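Local coordinates for vesicular integral-membrane protein VIP36 (Canis lupus familiaris, PDB 2DUR) that binds high-mannose glycans in a calcium-dependent way through its lumenal lectin domain and helps transport and sort glycoproteins in the early secretory pathway, at residues 70-74 with 216-220; 83-88 with 99-103; 106-112 with 129-135; 161-167 with 179-184. All coordinates share one frame; numbering follows the deposited sequence. Where two conformers were deposited one is given.

Contact 1: residues 70-74 with 216-220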
loop_
_atom_site.group_PDB
_atom_site.type_symbol
_atom_site.label_atom_id
_atom_site.label_comp_id
_atom_site.label_asym_id
_atom_site.label_seq_id
_atom_site.Cartn_x
_atom_site.Cartn_y
_atom_site.Cartn_z
ATOM N N PHE A 70 -1.317 6.346 8.341
ATOM C CA PHE A 70 -2.653 5.742 8.185
ATOM C C PHE A 70 -3.274 5.563 9.551
ATOM O O PHE A 70 -2.609 5.677 10.580
ATOM C CB PHE A 70 -2.533 4.390 7.454
ATOM C CG PHE A 70 -1.847 3.322 8.265
ATOM C CD1 PHE A 70 -0.439 3.239 8.267
ATOM C CD2 PHE A 70 -2.573 2.424 9.059
ATOM C CE1 PHE A 70 0.215 2.268 9.058
ATOM C CE2 PHE A 70 -1.933 1.433 9.831
ATOM C CZ PHE A 70 -0.510 1.366 9.842
ATOM N N LYS A 71 -4.572 5.273 9.586
ATOM C CA LYS A 71 -5.206 4.916 10.839
ATOM C C LYS A 71 -6.301 3.897 10.569
ATOM O O LYS A 71 -7.201 4.171 9.776
ATOM C CB LYS A 71 -5.797 6.151 11.530
ATOM C CG LYS A 71 -6.105 5.896 12.963
ATOM C CD LYS A 71 -6.712 7.127 13.634
ATOM C CE LYS A 71 -7.277 6.754 14.996
ATOM N NZ LYS A 71 -6.224 6.440 16.023
ATOM N N VAL A 72 -6.190 2.738 11.198
ATOM C CA VAL A 72 -7.241 1.729 11.143
ATOM C C VAL A 72 -7.869 1.640 12.515
ATOM O O VAL A 72 -7.200 1.336 13.512
ATOM C CB VAL A 72 -6.713 0.349 10.690
ATOM C CG1 VAL A 72 -7.858 -0.673 10.668
ATOM C CG2 VAL A 72 -6.056 0.497 9.306
ATOM N N HIS A 73 -9.170 1.894 12.572
ATOM C CA HIS A 73 -9.832 1.963 13.861
ATOM C C HIS A 73 -11.322 1.720 13.722
ATOM O O HIS A 73 -11.907 2.086 12.728
ATOM C CB HIS A 73 -9.564 3.335 14.512
ATOM C CG HIS A 73 -9.990 4.505 13.682
ATOM N ND1 HIS A 73 -11.006 5.349 14.077
ATOM C CD2 HIS A 73 -9.567 4.962 12.476
ATOM C CE1 HIS A 73 -11.167 6.292 13.165
ATOM N NE2 HIS A 73 -10.299 6.087 12.189
ATOM N N GLY A 74 -11.920 1.097 14.723
ATOM C CA GLY A 74 -13.366 0.907 14.695
ATOM C C GLY A 74 -13.860 0.312 15.984
ATOM O O GLY A 74 -13.090 0.102 16.924
ATOM N N ASP A 216 -14.321 -1.544 9.541
ATOM C CA ASP A 216 -13.408 -0.660 10.289
ATOM C C ASP A 216 -13.312 0.635 9.501
ATOM O O ASP A 216 -13.520 0.685 8.277
ATOM C CB ASP A 216 -11.971 -1.224 10.364
ATOM C CG ASP A 216 -11.629 -1.867 11.680
ATOM O OD1 ASP A 216 -12.228 -1.552 12.748
ATOM O OD2 ASP A 216 -10.688 -2.695 11.663
ATOM N N ASN A 217 -12.956 1.711 10.184
ATOM C CA ASN A 217 -12.530 2.890 9.466
ATOM C C ASN A 217 -11.124 2.627 8.961
ATOM O O ASN A 217 -10.285 2.171 9.726
ATOM C CB ASN A 217 -12.449 4.092 10.404
ATOM C CG ASN A 217 -13.801 4.493 10.950
ATOM O OD1 ASN A 217 -14.645 5.016 10.208
ATOM N ND2 ASN A 217 -14.009 4.260 12.255
ATOM N N HIS A 218 -10.904 2.889 7.678
ATOM C CA HIS A 218 -9.562 2.795 7.072
ATOM C C HIS A 218 -9.200 4.171 6.545
ATOM O O HIS A 218 -9.671 4.583 5.504
ATOM C CB HIS A 218 -9.567 1.736 5.934
ATOM C CG HIS A 218 -9.884 0.353 6.406
ATOM N ND1 HIS A 218 -11.125 -0.235 6.227
ATOM C CD2 HIS A 218 -9.111 -0.586 6.997
ATOM C CE1 HIS A 218 -11.113 -1.449 6.752
ATOM N NE2 HIS A 218 -9.899 -1.690 7.218
ATOM N N ASP A 219 -8.357 4.903 7.301
ATOM C CA ASP A 219 -7.997 6.275 6.935
ATOM C C ASP A 219 -6.552 6.401 6.435
ATOM O O ASP A 219 -5.660 5.722 6.933
ATOM C CB ASP A 219 -8.122 7.226 8.134
ATOM C CG ASP A 219 -9.525 7.284 8.709
ATOM O OD1 ASP A 219 -10.474 6.924 7.987
ATOM O OD2 ASP A 219 -9.671 7.717 9.873
ATOM N N ILE A 220 -6.347 7.283 5.462
ATOM C CA ILE A 220 -4.995 7.693 5.027
ATOM C C ILE A 220 -4.870 9.170 5.359
ATOM O O ILE A 220 -5.613 9.979 4.819
ATOM C CB ILE A 220 -4.785 7.501 3.503
ATOM C CG1 ILE A 220 -5.036 6.043 3.093
ATOM C CG2 ILE A 220 -3.357 7.946 3.071
ATOM C CD1 ILE A 220 -4.065 5.011 3.693
#

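Contact 2: residues 83-88 with 99-103. With MAN (alpha-D-mannopyranose), chain C.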
loop_
_atom_site.group_PDB
_atom_site.type_symbol
_atom_site.label_atom_id
_atom_site.label_comp_id
_atom_site.label_asym_id
_atom_site.label_seq_id
_atom_site.Cartn_x
_atom_site.Cartn_y
_atom_site.Cartn_z
ATOM N N ASP A 83 -11.685 -5.166 6.585
ATOM C CA ASP A 83 -10.769 -6.258 6.240
ATOM C C ASP A 83 -9.305 -5.838 6.148
ATOM O O ASP A 83 -8.402 -6.686 6.246
ATOM C CB ASP A 83 -11.215 -6.853 4.893
ATOM C CG ASP A 83 -12.345 -7.855 5.071
ATOM O OD1 ASP A 83 -13.530 -7.493 4.847
ATOM O OD2 ASP A 83 -12.040 -8.988 5.496
ATOM N N GLY A 84 -9.082 -4.543 5.921
ATOM C CA GLY A 84 -7.727 -3.994 5.812
ATOM C C GLY A 84 -7.504 -3.011 4.680
ATOM O O GLY A 84 -8.424 -2.631 3.954
ATOM N N ILE A 85 -6.246 -2.615 4.531
ATOM C CA ILE A 85 -5.803 -1.655 3.537
ATOM C C ILE A 85 -4.827 -2.336 2.588
ATOM O O ILE A 85 -4.046 -3.185 3.032
ATOM C CB ILE A 85 -5.069 -0.444 4.241
ATOM C CG1 ILE A 85 -6.088 0.422 4.997
ATOM C CG2 ILE A 85 -4.249 0.379 3.228
ATOM C CD1 ILE A 85 -5.416 1.495 5.909
ATOM N N ALA A 86 -4.845 -1.930 1.317
ATOM C CA ALA A 86 -3.766 -2.286 0.354
ATOM C C ALA A 86 -3.126 -1.012 -0.168
ATOM O O ALA A 86 -3.816 -0.030 -0.431
ATOM C CB ALA A 86 -4.318 -3.094 -0.820
ATOM N N LEU A 87 -1.799 -1.030 -0.279
ATOM C CA LEU A 87 -1.028 0.022 -0.924
ATOM C C LEU A 87 -0.526 -0.549 -2.226
ATOM O O LEU A 87 -0.086 -1.688 -2.247
ATOM C CB LEU A 87 0.175 0.396 -0.049
ATOM C CG LEU A 87 -0.224 0.842 1.352
ATOM C CD1 LEU A 87 1.020 1.083 2.204
ATOM C CD2 LEU A 87 -1.106 2.104 1.296
ATOM N N TRP A 88 -0.567 0.256 -3.286
ATOM C CA TRP A 88 -0.335 -0.218 -4.620
ATOM C C TRP A 88 0.739 0.560 -5.334
ATOM O O TRP A 88 0.825 1.792 -5.214
ATOM C CB TRP A 88 -1.627 -0.081 -5.438
ATOM C CG TRP A 88 -2.767 -0.831 -4.863
ATOM C CD1 TRP A 88 -3.796 -0.322 -4.122
ATOM C CD2 TRP A 88 -3.004 -2.237 -4.975
ATOM N NE1 TRP A 88 -4.665 -1.333 -3.753
ATOM C CE2 TRP A 88 -4.223 -2.512 -4.300
ATOM C CE3 TRP A 88 -2.314 -3.300 -5.616
ATOM C CZ2 TRP A 88 -4.755 -3.806 -4.204
ATOM C CZ3 TRP A 88 -2.872 -4.597 -5.550
ATOM C CH2 TRP A 88 -4.082 -4.839 -4.862
ATOM N N VAL A 99 -9.713 -7.180 -3.889
ATOM C CA VAL A 99 -8.439 -7.165 -3.173
ATOM C C VAL A 99 -8.343 -5.860 -2.363
ATOM O O VAL A 99 -7.873 -4.840 -2.864
ATOM C CB VAL A 99 -7.227 -7.356 -4.096
ATOM C CG1 VAL A 99 -6.000 -7.578 -3.245
ATOM C CG2 VAL A 99 -7.420 -8.579 -5.008
ATOM N N PHE A 100 -8.849 -5.916 -1.138
ATOM C CA PHE A 100 -8.998 -4.701 -0.313
ATOM C C PHE A 100 -9.514 -3.523 -1.125
ATOM O O PHE A 100 -9.031 -2.392 -0.985
ATOM C CB PHE A 100 -7.656 -4.382 0.367
ATOM C CG PHE A 100 -7.129 -5.527 1.160
ATOM C CD1 PHE A 100 -7.617 -5.798 2.437
ATOM C CD2 PHE A 100 -6.192 -6.409 0.599
ATOM C CE1 PHE A 100 -7.159 -6.884 3.180
ATOM C CE2 PHE A 100 -5.733 -7.503 1.331
ATOM C CZ PHE A 100 -6.197 -7.753 2.618
ATOM N N GLY A 101 -10.531 -3.764 -1.944
ATOM C CA GLY A 101 -11.156 -2.683 -2.686
ATOM C C GLY A 101 -10.706 -2.457 -4.099
ATOM O O GLY A 101 -11.382 -1.726 -4.821
ATOM N N SER A 102 -9.595 -3.086 -4.535
ATOM C CA SER A 102 -9.036 -2.882 -5.861
ATOM C C SER A 102 -8.961 -4.211 -6.664
ATOM O O SER A 102 -9.204 -5.291 -6.108
ATOM C CB SER A 102 -7.627 -2.286 -5.729
ATOM O OG SER A 102 -7.082 -1.895 -6.976
ATOM N N LYS A 103 -8.610 -4.109 -7.938
ATOM C CA LYS A 103 -8.670 -5.260 -8.864
ATOM C C LYS A 103 -7.705 -6.369 -8.488
ATOM O O LYS A 103 -6.611 -6.126 -7.963
ATOM C CB LYS A 103 -8.429 -4.823 -10.326
ATOM C CG LYS A 103 -7.000 -4.465 -10.659
ATOM C CD LYS A 103 -6.785 -3.926 -12.100
ATOM C CE LYS A 103 -7.145 -4.952 -13.173
ATOM N NZ LYS A 103 -6.241 -6.128 -13.265
HETATM C C1 MAN C . -17.606 -11.566 4.209
HETATM C C2 MAN C . -16.758 -11.726 2.949
HETATM C C3 MAN C . -15.274 -11.889 3.312
HETATM C C4 MAN C . -14.804 -10.802 4.291
HETATM C C5 MAN C . -15.684 -10.905 5.525
HETATM C C6 MAN C . -15.256 -9.918 6.613
HETATM O O1 MAN C . -17.821 -12.834 4.822
HETATM O O2 MAN C . -16.909 -10.572 2.160
HETATM O O3 MAN C . -14.488 -11.891 2.130
HETATM O O4 MAN C . -13.449 -10.952 4.654
HETATM O O5 MAN C . -17.006 -10.618 5.092
HETATM O O6 MAN C . -15.518 -8.595 6.196
#

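Contact 3: residues 106-112 with 129-135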
loop_
_atom_site.group_PDB
_atom_site.type_symbol
_atom_site.label_atom_id
_atom_site.label_comp_id
_atom_site.label_asym_id
_atom_site.label_seq_id
_atom_site.Cartn_x
_atom_site.Cartn_y
_atom_site.Cartn_z
ATOM N N PHE A 106 -3.592 -8.097 -10.775
ATOM C CA PHE A 106 -2.941 -6.797 -11.040
ATOM C C PHE A 106 -1.507 -6.998 -11.541
ATOM O O PHE A 106 -0.960 -8.128 -11.524
ATOM C CB PHE A 106 -2.959 -5.942 -9.757
ATOM C CG PHE A 106 -2.328 -6.628 -8.568
ATOM C CD1 PHE A 106 -0.962 -6.485 -8.310
ATOM C CD2 PHE A 106 -3.101 -7.430 -7.708
ATOM C CE1 PHE A 106 -0.376 -7.146 -7.219
ATOM C CE2 PHE A 106 -2.533 -8.091 -6.624
ATOM C CZ PHE A 106 -1.173 -7.945 -6.362
ATOM N N HIS A 107 -0.897 -5.895 -11.985
ATOM C CA HIS A 107 0.493 -5.899 -12.464
ATOM C C HIS A 107 1.267 -4.939 -11.585
ATOM O O HIS A 107 0.964 -3.743 -11.585
ATOM C CB HIS A 107 0.583 -5.448 -13.921
ATOM C CG HIS A 107 -0.249 -6.279 -14.840
ATOM N ND1 HIS A 107 0.272 -7.194 -15.730
ATOM C CD2 HIS A 107 -1.590 -6.335 -14.982
ATOM C CE1 HIS A 107 -0.724 -7.789 -16.376
ATOM N NE2 HIS A 107 -1.858 -7.281 -15.940
ATOM N N GLY A 108 2.258 -5.463 -10.859
ATOM C CA GLY A 108 3.072 -4.631 -9.953
ATOM C C GLY A 108 3.103 -5.152 -8.538
ATOM O O GLY A 108 3.079 -6.362 -8.299
ATOM N N LEU A 109 3.150 -4.203 -7.604
ATOM C CA LEU A 109 3.423 -4.466 -6.196
ATOM C C LEU A 109 2.215 -4.119 -5.350
ATOM O O LEU A 109 1.588 -3.075 -5.570
ATOM C CB LEU A 109 4.608 -3.599 -5.753
ATOM C CG LEU A 109 4.905 -3.585 -4.263
ATOM C CD1 LEU A 109 5.397 -4.964 -3.795
ATOM C CD2 LEU A 109 5.922 -2.466 -3.969
ATOM N N ALA A 110 1.885 -5.015 -4.432
ATOM C CA ALA A 110 0.898 -4.754 -3.367
ATOM C C ALA A 110 1.535 -4.930 -2.015
ATOM O O ALA A 110 2.339 -5.841 -1.816
ATOM C CB ALA A 110 -0.287 -5.717 -3.483
ATOM N N ILE A 111 1.194 -4.027 -1.089
ATOM C CA ILE A 111 1.492 -4.213 0.311
ATOM C C ILE A 111 0.122 -4.280 0.999
ATOM O O ILE A 111 -0.664 -3.313 0.971
ATOM C CB ILE A 111 2.364 -3.072 0.896
ATOM C CG1 ILE A 111 3.611 -2.819 0.004
ATOM C CG2 ILE A 111 2.734 -3.373 2.368
ATOM C CD1 ILE A 111 3.428 -1.722 -1.026
ATOM N N PHE A 112 -0.162 -5.419 1.621
ATOM C CA PHE A 112 -1.463 -5.614 2.264
ATOM C C PHE A 112 -1.324 -5.460 3.761
ATOM O O PHE A 112 -0.436 -6.057 4.350
ATOM C CB PHE A 112 -1.954 -7.042 2.011
ATOM C CG PHE A 112 -2.096 -7.401 0.563
ATOM C CD1 PHE A 112 -2.767 -6.561 -0.327
ATOM C CD2 PHE A 112 -1.528 -8.580 0.092
ATOM C CE1 PHE A 112 -2.918 -6.918 -1.679
ATOM C CE2 PHE A 112 -1.704 -8.968 -1.231
ATOM C CZ PHE A 112 -2.367 -8.126 -2.120
ATOM N N ILE A 129 0.956 -7.925 7.784
ATOM C CA ILE A 129 1.358 -7.084 6.667
ATOM C C ILE A 129 2.184 -7.955 5.739
ATOM O O ILE A 129 3.137 -8.589 6.163
ATOM C CB ILE A 129 2.257 -5.888 7.134
ATOM C CG1 ILE A 129 1.449 -4.964 8.060
ATOM C CG2 ILE A 129 2.815 -5.111 5.939
ATOM C CD1 ILE A 129 2.273 -3.785 8.596
ATOM N N SER A 130 1.831 -7.980 4.462
ATOM C CA SER A 130 2.581 -8.819 3.519
ATOM C C SER A 130 2.754 -8.115 2.185
ATOM O O SER A 130 2.116 -7.105 1.925
ATOM C CB SER A 130 1.905 -10.188 3.354
ATOM O OG SER A 130 0.623 -10.064 2.756
ATOM N N VAL A 131 3.670 -8.614 1.359
ATOM C CA VAL A 131 3.839 -8.057 0.026
ATOM C C VAL A 131 3.543 -9.143 -1.027
ATOM O O VAL A 131 3.751 -10.326 -0.776
ATOM C CB VAL A 131 5.247 -7.471 -0.194
ATOM C CG1 VAL A 131 5.396 -6.165 0.602
ATOM C CG2 VAL A 131 6.348 -8.503 0.186
ATOM N N MET A 132 3.113 -8.698 -2.194
ATOM C CA MET A 132 2.805 -9.572 -3.324
ATOM C C MET A 132 3.258 -8.864 -4.590
ATOM O O MET A 132 3.040 -7.666 -4.736
ATOM C CB MET A 132 1.293 -9.870 -3.353
ATOM C CG MET A 132 0.862 -10.695 -4.576
ATOM S SD MET A 132 -0.891 -11.077 -4.337
ATOM C CE MET A 132 -1.217 -11.896 -5.903
ATOM N N VAL A 133 3.908 -9.603 -5.482
ATOM C CA VAL A 133 4.322 -9.062 -6.783
ATOM C C VAL A 133 3.619 -9.886 -7.845
ATOM O O VAL A 133 3.606 -11.106 -7.754
ATOM C CB VAL A 133 5.840 -9.140 -6.959
ATOM C CG1 VAL A 133 6.266 -8.820 -8.393
ATOM C CG2 VAL A 133 6.499 -8.169 -5.960
ATOM N N ASN A 134 3.047 -9.197 -8.828
ATOM C CA ASN A 134 2.142 -9.868 -9.792
ATOM C C ASN A 134 2.374 -9.358 -11.185
ATOM O O ASN A 134 2.668 -8.169 -11.377
ATOM C CB ASN A 134 0.700 -9.552 -9.351
ATOM C CG ASN A 134 -0.336 -10.582 -9.835
ATOM O OD1 ASN A 134 -0.062 -11.408 -10.705
ATOM N ND2 ASN A 134 -1.527 -10.516 -9.254
ATOM N N ASN A 135 2.230 -10.300 -12.132
ATOM C CA ASN A 135 2.414 -10.096 -13.570
ATOM C C ASN A 135 1.080 -10.174 -14.312
ATOM O O ASN A 135 1.090 -10.259 -15.537
ATOM C CB ASN A 135 3.391 -11.159 -14.169
ATOM C CG ASN A 135 2.840 -12.621 -14.107
ATOM O OD1 ASN A 135 1.957 -12.939 -13.285
ATOM N ND2 ASN A 135 3.379 -13.516 -14.992
#

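Contact 4: residues 161-167 with 179-184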
loop_
_atom_site.group_PDB
_atom_site.type_symbol
_atom_site.label_atom_id
_atom_site.label_comp_id
_atom_site.label_asym_id
_atom_site.label_seq_id
_atom_site.Cartn_x
_atom_site.Cartn_y
_atom_site.Cartn_z
ATOM N N ARG A 161 -4.748 2.081 17.851
ATOM C CA ARG A 161 -3.665 2.601 18.689
ATOM C C ARG A 161 -3.953 4.023 19.190
ATOM O O ARG A 161 -4.631 4.797 18.526
ATOM C CB ARG A 161 -2.332 2.555 17.931
ATOM C CG ARG A 161 -1.973 1.179 17.344
ATOM C CD ARG A 161 -1.948 0.060 18.391
ATOM N NE ARG A 161 -0.996 0.355 19.474
ATOM C CZ ARG A 161 0.263 -0.095 19.539
ATOM N NH1 ARG A 161 0.770 -0.900 18.600
ATOM N NH2 ARG A 161 1.032 0.255 20.567
ATOM N N ASP A 162 -3.380 4.383 20.342
ATOM C CA ASP A 162 -3.608 5.721 20.923
ATOM C C ASP A 162 -2.668 6.826 20.438
ATOM O O ASP A 162 -2.665 7.941 20.980
ATOM C CB ASP A 162 -3.596 5.643 22.444
ATOM C CG ASP A 162 -4.742 4.809 22.986
ATOM O OD1 ASP A 162 -5.808 4.753 22.326
ATOM O OD2 ASP A 162 -4.575 4.205 24.071
ATOM N N HIS A 163 -1.889 6.524 19.406
ATOM C CA HIS A 163 -0.895 7.429 18.864
ATOM C C HIS A 163 -0.805 7.145 17.370
ATOM O O HIS A 163 -1.322 6.110 16.911
ATOM C CB HIS A 163 0.464 7.161 19.539
ATOM C CG HIS A 163 0.808 5.706 19.641
ATOM N ND1 HIS A 163 0.690 4.989 20.811
ATOM C CD2 HIS A 163 1.253 4.826 18.707
ATOM C CE1 HIS A 163 1.047 3.736 20.602
ATOM N NE2 HIS A 163 1.394 3.609 19.331
ATOM N N ASP A 164 -0.160 8.037 16.626
ATOM C CA ASP A 164 -0.045 7.892 15.168
ATOM C C ASP A 164 0.686 6.609 14.767
ATOM O O ASP A 164 1.609 6.168 15.451
ATOM C CB ASP A 164 0.621 9.117 14.541
ATOM C CG ASP A 164 -0.207 10.380 14.691
ATOM O OD1 ASP A 164 -1.435 10.291 14.870
ATOM O OD2 ASP A 164 0.391 11.471 14.597
ATOM N N THR A 165 0.228 6.015 13.663
ATOM C CA THR A 165 0.816 4.794 13.093
ATOM C C THR A 165 1.259 5.071 11.655
ATOM O O THR A 165 0.531 5.701 10.850
ATOM C CB THR A 165 -0.199 3.615 13.108
ATOM O OG1 THR A 165 -1.439 4.041 12.504
ATOM C CG2 THR A 165 -0.445 3.121 14.521
ATOM N N PHE A 166 2.470 4.608 11.331
ATOM C CA PHE A 166 3.074 4.877 10.023
ATOM C C PHE A 166 3.663 3.619 9.422
ATOM O O PHE A 166 4.060 2.684 10.154
ATOM C CB PHE A 166 4.236 5.886 10.116
ATOM C CG PHE A 166 3.879 7.175 10.784
ATOM C CD1 PHE A 166 3.946 7.277 12.181
ATOM C CD2 PHE A 166 3.579 8.296 10.023
ATOM C CE1 PHE A 166 3.638 8.483 12.825
ATOM C CE2 PHE A 166 3.255 9.515 10.663
ATOM C CZ PHE A 166 3.301 9.589 12.070
ATOM N N LEU A 167 3.706 3.619 8.085
ATOM C CA LEU A 167 4.387 2.558 7.303
ATOM C C LEU A 167 5.388 3.180 6.357
ATOM O O LEU A 167 5.145 4.242 5.812
ATOM C CB LEU A 167 3.342 1.759 6.491
ATOM C CG LEU A 167 3.803 0.377 6.023
ATOM C CD1 LEU A 167 3.748 -0.553 7.185
ATOM C CD2 LEU A 167 2.879 -0.104 4.917
ATOM N N MET A 179 8.847 -1.131 6.624
ATOM C CA MET A 179 9.085 -0.880 8.049
ATOM C C MET A 179 7.842 -0.262 8.676
ATOM O O MET A 179 7.031 0.327 7.979
ATOM C CB MET A 179 10.286 0.049 8.219
ATOM C CG MET A 179 11.508 -0.464 7.493
ATOM S SD MET A 179 12.937 0.631 7.591
ATOM C CE MET A 179 12.404 1.992 6.549
ATOM N N THR A 180 7.709 -0.383 9.990
ATOM C CA THR A 180 6.538 0.163 10.667
ATOM C C THR A 180 6.985 1.121 11.774
ATOM O O THR A 180 8.112 1.015 12.297
ATOM C CB THR A 180 5.679 -0.946 11.285
ATOM O OG1 THR A 180 6.436 -1.660 12.257
ATOM C CG2 THR A 180 5.206 -1.962 10.214
ATOM N N ASP A 181 6.084 2.035 12.120
ATOM C CA ASP A 181 6.265 2.916 13.293
ATOM C C ASP A 181 4.922 2.936 14.005
ATOM O O ASP A 181 4.070 3.760 13.696
ATOM C CB ASP A 181 6.730 4.303 12.859
ATOM C CG ASP A 181 6.736 5.336 14.013
ATOM O OD1 ASP A 181 6.560 4.957 15.188
ATOM O OD2 ASP A 181 6.875 6.528 13.682
ATOM N N LEU A 182 4.753 1.996 14.923
ATOM C CA LEU A 182 3.452 1.749 15.554
ATOM C C LEU A 182 3.410 1.938 17.064
ATOM O O LEU A 182 2.325 1.908 17.642
ATOM C CB LEU A 182 2.953 0.337 15.231
ATOM C CG LEU A 182 3.013 -0.118 13.767
ATOM C CD1 LEU A 182 2.700 -1.615 13.688
ATOM C CD2 LEU A 182 2.090 0.698 12.874
ATOM N N GLU A 183 4.576 2.161 17.671
ATOM C CA GLU A 183 4.758 2.110 19.132
ATOM C C GLU A 183 5.071 3.468 19.757
ATOM O O GLU A 183 5.423 3.535 20.953
ATOM C CB GLU A 183 5.885 1.130 19.481
ATOM C CG GLU A 183 5.669 -0.303 19.040
ATOM C CD GLU A 183 4.309 -0.855 19.416
ATOM O OE1 GLU A 183 3.823 -0.598 20.546
ATOM O OE2 GLU A 183 3.714 -1.567 18.574
ATOM N N ASP A 184 4.949 4.528 18.959
ATOM C CA ASP A 184 5.168 5.915 19.386
ATOM C C ASP A 184 6.625 6.162 19.791
ATOM O O ASP A 184 6.911 6.965 20.691
ATOM C CB ASP A 184 4.197 6.307 20.516
ATOM C CG ASP A 184 3.926 7.797 20.562
ATOM O OD1 ASP A 184 3.549 8.298 21.651
ATOM O OD2 ASP A 184 4.091 8.492 19.543
HETATM O O HOH W 1 4.050 5.083 16.406
HETATM O O HOH W 2 3.540 8.283 16.815
#

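Contact 1: residues 70-74 with 216-220
His73 packs its imidazole across Asn217 and reaches along the neighbouring strand to Asp219. These three residues, with the most surface buried here, lie on one face of the sheet. Strands 70-73 and 217-220 run antiparallel, and His73 with Asn217 and Lys71 with Asp219 are hydrogen-bonded pairs. CG of His73 sits between the backbone N and the carbonyl carbon (chi1 57°), which swings the ring over the partner strand. CB of Asn217 lies over one ring face, 3.6 Å from the centroid of the His73 ring, a CH-pi contact. CE of Lys71 lies over the rim of the opposite face. At the ring edge, NE2 of His73 donates a nearly straight bond of 2.9 Å to OD2 of Asp219. The carboxylate receives it from above its plane, with ring and carboxylate planes 72° apart. The other oxygen, Asp219 OD1, forms a salt bridge with Arg41. Asp219 thus ties His73 to the next strand, 40-43.

The carbonyl O of His73 is gripped twice by Asn217. The backbone N of Asn217 bonds to His73 O at 2.8 Å. The amide ND2 of Asn217 bonds to His73 O at 3.1 Å, from the opposite face of the carbonyl plane. On the other face of the sheet, Val72 CG1 meets His218 CD2 at 3.9 Å. His218 ND1 is held by Thr43. Just before the strand, Asp216 OD2 forms a salt bridge with Arg159. This is the antiparallel strand pairing of a legume-lectin-like beta sandwich, with a polar His-carboxylate bond on one face and the sandwich interior on the other.

Contact 2: residues 83-88 with 99-103
Phe100 projects from a type I' beta turn, Val99 to Ser102, onto strand 84-88 of the L-type lectin beta sandwich. Two backbone hydrogen bonds close the turn, Val99 N to Ser102 O and Ser102 N to Val99 O. CB of Phe100 rests 3.8 Å from CB of Ala86. CG lies anti to the carbonyl carbon (chi1 -55°), and the ring runs back along the strand towards its start. Ile85 O lies over one ring face. CD2 stays near the Ala86 methyl. CD1 is 3.6 Å from Gly84 C. Further out, CE1 of Phe100 comes to 3.3 Å from Asp83 O, at the ring edge. On the other side, CE2 of Phe100 is 3.5 Å from CD1 of Phe112. The Tyr140 ring also meets Phe100.

Trp88 packs against the two ends of the turn. Its CH2 touches Val99 CG1 at 3.7 Å. Val99 O lies at the indole edge, and Ser102 OG over one face. The indole NE1 bonds to Ser208.

Asp83 turns its carboxylate away to the glycan pocket, where a mannose is bound, also held by His142, Asn118, Asp213 and Leu214. Mannose O6 donates to Asp83 OD1 at 2.6 Å, and mannose O4 to Asp83 OD2 at 2.6 Å.

Contact 3: residues 106-112 with 129-135
Met132 sets its sulfur between Phe106 and Phe112, at the edges of both rings. SD of Met132 is 3.7 Å from CZ of Phe106 and about as close to CE2 of Phe112. SD of Met132 lies 5.0 Å from the centroids of both the Phe106 and the Phe112 rings, two Met-aromatic contacts. The methionine chain is fully extended, with CG anti to the backbone N (chi1 175°), and this carries SD out from its strand to the two rings. Closer to the backbone, Met132 CB also touches CE2 of Phe112. Trp88 meets Phe106 edge-to-face, and Tyr140 meets Phe112.

Leu109, Ile111, Val131 and Val133 form an aliphatic patch on the other face. Ile111 and Val131 lie side by side, pointing the same way, with CG1 of Ile111 3.8 Å from CG1 of Val131. Leu109 CD1 reaches Val133 CG2 at 4.0 Å, while CG2 of Ile111 meets CG2 of Ile129. This patch looks into the interior of the lectin beta sandwich. Leu167 and Leu176 of the opposite sheet cover parts of it.

Strands 109-112 and 129-135 are antiparallel. Gly108 with Asn134, Ala110 with Met132 and Phe112 with Ser130 each exchange two backbone bonds. Towards the end of strand 129-135, CB of Asn134 lies over a face of Phe106, 3.8 Å from the centroid of its ring. The Asn134 amide stands at 81° to that ring, with ND2 over its centre. ND2 of Asn134 bonds to Leu138 O, so the amide is anchored to the following loop. At the exposed tip, Asn135 is an N-glycosylation site, though no glycan is present on it in this structure.

Contact 4: residues 161-167 with 179-184
Arg161 grips Glu183 end-on across the mouth of the beta hairpin formed by strands 165-172 and 175-181. NH1 and NH2 of Arg161 donate to OE2 and OE1 of Glu183, at 3.0 and 2.9 Å, in a two-bond salt bridge. Both oxygens lie close to the guanidinium plane, but the carboxylate is turned 45° from it. The arginine chain bends at chi2 and chi3 to bring its end round. NH1 also bonds to Asp157 O.

The His163 ring lies between two side chains. CB of Asp184 is over one face, 3.7 Å from the centroid of the ring, and CB of Arg161 is over the other. The Asp184 carboxylate plane is nearly parallel to the His163 ring, 4° apart. At the ring edge, NE2 of His163 donates to Leu182 O at 2.6 Å, from above the carbonyl plane. Leu182 O also lies over a face of the guanidinium.

Further along, Phe166 and Asp181 point the same way, side by side, and exchange two backbone bonds. On the buried side, Leu167 CD1 meets Thr180 CG2 at 3.6 Å. At the open end, a water is held by Asp164 O and Asp181 OD1 and accepts from Asp184 N, 2.8 Å from that N.

In the fold
Strand 84-88 of contact 2 lies in the same sheet as contact 3, where Leu87 N probably bonds to Ile111 O at 2.8 Å. Contacts 1 and 4 share the other sheet, where strands 64-73 and 165-172 are neighbours. The two sheets meet in the sandwich interior: Val72 CG2 of contact 1 packs on Ile85 CD1 of contact 2 at 3.6 Å, and Leu167 of contact 4 touches Leu87, Ile111 and Ile129. Contact 2 holds the mannose ligand through Asp83, whose side chain is about 5 Å from a calcium ion. The side chain of His218 in contact 1 lies about 8 Å from a mannose, and that of Phe112 in contact 3 about 8 Å from calcium.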